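PDB 3E05: precorrin-6Y C5,15-methyltransferase (Decarboxylating), which probably methylates and decarboxylates a precorrin intermediate of cobalamin biosynthesis, using S-adenosylmethionine, in this C-terminal domain. Local coordinates for residues D[25-30]-D[169-174]. Numbering follows the deposited sequence. Where two conformers were deposited one is given.
Sequences KQEVRA and VAKTKG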
loop_
_atom_site.group_PDB
_atom_site.type_symbol
_atom_site.label_atom_id
_atom_site.label_comp_id
_atom_site.label_asym_id
_atom_site.label_seq_id
_atom_site.Cartn_x
_atom_site.Cartn_y
_atom_site.Cartn_z
ATOM N N LYS D 25 -4.016 -2.276 -15.887
ATOM C CA LYS D 25 -5.137 -2.890 -15.168
ATOM C C LYS D 25 -6.180 -1.832 -14.846
ATOM O O LYS D 25 -5.852 -0.662 -14.757
ATOM C CB LYS D 25 -4.644 -3.573 -13.899
ATOM C CG LYS D 25 -3.586 -4.663 -14.170
ATOM C CD LYS D 25 -3.442 -5.614 -12.999
ATOM C CE LYS D 25 -2.140 -6.378 -13.098
ATOM N NZ LYS D 25 -2.214 -7.354 -14.211
ATOM N N GLN D 26 -7.424 -2.268 -14.657
ATOM C CA GLN D 26 -8.601 -1.398 -14.649
ATOM C C GLN D 26 -8.580 -0.183 -13.705
ATOM O O GLN D 26 -8.881 0.932 -14.135
ATOM C CB GLN D 26 -9.831 -2.268 -14.385
ATOM C CG GLN D 26 -11.147 -1.541 -14.352
ATOM C CD GLN D 26 -12.103 -2.212 -13.404
ATOM O OE1 GLN D 26 -12.388 -1.693 -12.334
ATOM N NE2 GLN D 26 -12.574 -3.396 -13.775
ATOM N N GLU D 27 -8.232 -0.406 -12.434
ATOM C CA GLU D 27 -8.158 0.645 -11.426
ATOM C C GLU D 27 -7.149 1.734 -11.775
ATOM O O GLU D 27 -7.490 2.936 -11.786
ATOM C CB GLU D 27 -7.867 0.033 -10.056
ATOM C CG GLU D 27 -8.929 -1.000 -9.592
ATOM C CD GLU D 27 -8.731 -2.410 -10.151
ATOM O OE1 GLU D 27 -7.732 -2.703 -10.867
ATOM O OE2 GLU D 27 -9.612 -3.242 -9.879
ATOM N N VAL D 28 -5.931 1.296 -12.100
ATOM C CA VAL D 28 -4.823 2.161 -12.503
ATOM C C VAL D 28 -5.159 2.887 -13.827
ATOM O O VAL D 28 -4.843 4.045 -13.994
ATOM C CB VAL D 28 -3.500 1.350 -12.582
ATOM C CG1 VAL D 28 -2.465 2.044 -13.450
ATOM C CG2 VAL D 28 -2.939 1.124 -11.175
ATOM N N ARG D 29 -5.838 2.196 -14.730
ATOM C CA ARG D 29 -6.320 2.802 -15.968
ATOM C C ARG D 29 -7.223 4.005 -15.676
ATOM O O ARG D 29 -7.052 5.041 -16.258
ATOM C CB ARG D 29 -7.076 1.765 -16.801
ATOM C CG ARG D 29 -7.289 2.145 -18.259
ATOM C CD ARG D 29 -8.180 1.103 -18.939
ATOM N NE ARG D 29 -7.686 -0.262 -18.751
ATOM C CZ ARG D 29 -8.462 -1.323 -18.521
ATOM N NH1 ARG D 29 -9.780 -1.194 -18.444
ATOM N NH2 ARG D 29 -7.921 -2.526 -18.352
ATOM N N ALA D 30 -8.193 3.831 -14.784
ATOM C CA ALA D 30 -9.107 4.913 -14.383
ATOM C C ALA D 30 -8.338 6.107 -13.820
ATOM O O ALA D 30 -8.556 7.233 -14.248
ATOM C CB ALA D 30 -10.123 4.416 -13.375
ATOM N N VAL D 169 -3.020 -1.307 -5.305
ATOM C CA VAL D 169 -4.379 -1.865 -5.294
ATOM C C VAL D 169 -4.325 -3.316 -4.815
ATOM O O VAL D 169 -3.550 -4.116 -5.347
ATOM C CB VAL D 169 -4.993 -1.836 -6.727
ATOM C CG1 VAL D 169 -6.338 -2.568 -6.759
ATOM C CG2 VAL D 169 -5.120 -0.377 -7.260
ATOM N N ALA D 170 -5.133 -3.664 -3.813
ATOM C CA ALA D 170 -5.321 -5.079 -3.439
ATOM C C ALA D 170 -6.789 -5.394 -3.560
ATOM O O ALA D 170 -7.605 -4.621 -3.086
ATOM C CB ALA D 170 -4.864 -5.328 -2.030
ATOM N N LYS D 171 -7.121 -6.516 -4.195
ATOM C CA LYS D 171 -8.517 -6.892 -4.452
ATOM C C LYS D 171 -8.848 -8.283 -3.942
ATOM O O LYS D 171 -8.016 -9.178 -4.002
ATOM C CB LYS D 171 -8.787 -6.928 -5.951
ATOM C CG LYS D 171 -8.896 -5.606 -6.629
ATOM C CD LYS D 171 -9.747 -5.774 -7.876
ATOM C CE LYS D 171 -8.997 -6.501 -8.971
ATOM N NZ LYS D 171 -9.608 -6.214 -10.277
ATOM N N THR D 172 -10.085 -8.479 -3.509
ATOM C CA THR D 172 -10.553 -9.829 -3.188
ATOM C C THR D 172 -11.038 -10.544 -4.439
ATOM O O THR D 172 -11.527 -9.909 -5.376
ATOM C CB THR D 172 -11.697 -9.825 -2.170
ATOM O OG1 THR D 172 -12.761 -9.003 -2.657
ATOM C CG2 THR D 172 -11.221 -9.308 -0.813
ATOM N N LYS D 173 -10.903 -11.866 -4.451
ATOM C CA LYS D 173 -11.736 -12.714 -5.294
ATOM C C LYS D 173 -11.844 -14.124 -4.723
ATOM O O LYS D 173 -11.596 -14.345 -3.537
ATOM C CB LYS D 173 -11.181 -12.765 -6.719
ATOM C CG LYS D 173 -9.980 -13.682 -6.884
ATOM C CD LYS D 173 -9.349 -13.522 -8.257
ATOM C CE LYS D 173 -8.595 -14.777 -8.668
ATOM N NZ LYS D 173 -9.509 -15.827 -9.195
ATOM N N GLY D 174 -12.215 -15.076 -5.574
ATOM C CA GLY D 174 -13.010 -16.211 -5.146
ATOM C C GLY D 174 -14.500 -15.968 -5.302
ATOM O O GLY D 174 -14.949 -15.442 -6.319
HETATM O O HOH W 1 -7.827 -5.131 -12.310
#
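Glu27 and Lys171 reach for each other from opposite directions and close a salt bridge, Lys171 NZ lying 3.0 Å from Glu27 OE2 on that oxygen's syn lone pair. A water bridges the pair, donating to Glu27 OE1 at 2.8 Å and accepting from Lys171 NZ, so the ammonium group holds one oxygen directly and the other through the water. The aliphatic part of the glutamate rests on Val169, whose CG2 comes within 3.9 Å of Glu27 CB while CG1 lies near Glu27 CG. A bend at chi2 (83°) swings the carboxylate past this valine toward the lysine. Lys35 of a second subunit forms another salt bridge with Glu27 OE2, and two cations probably favour the ionised acid. With an alanine here, Lys171 and Lys35 of the second subunit would probably lose their shared carboxylate, and a gap would be left where Glu27 CG now meets Val169 CG1. Further out, backbone bonds of Val169 with His184 and Lys171 with Glu182 join the strand to strand 180-193, while Ala170 and Lys171 also pair antiparallel with a strand of the second subunit. Helix 26-35 thus meets edge strand 161-173 of the 3-2-1-4-5-7-6 sheet of a class I S-adenosylmethionine-dependent methyltransferase, where that sheet continues across a subunit interface.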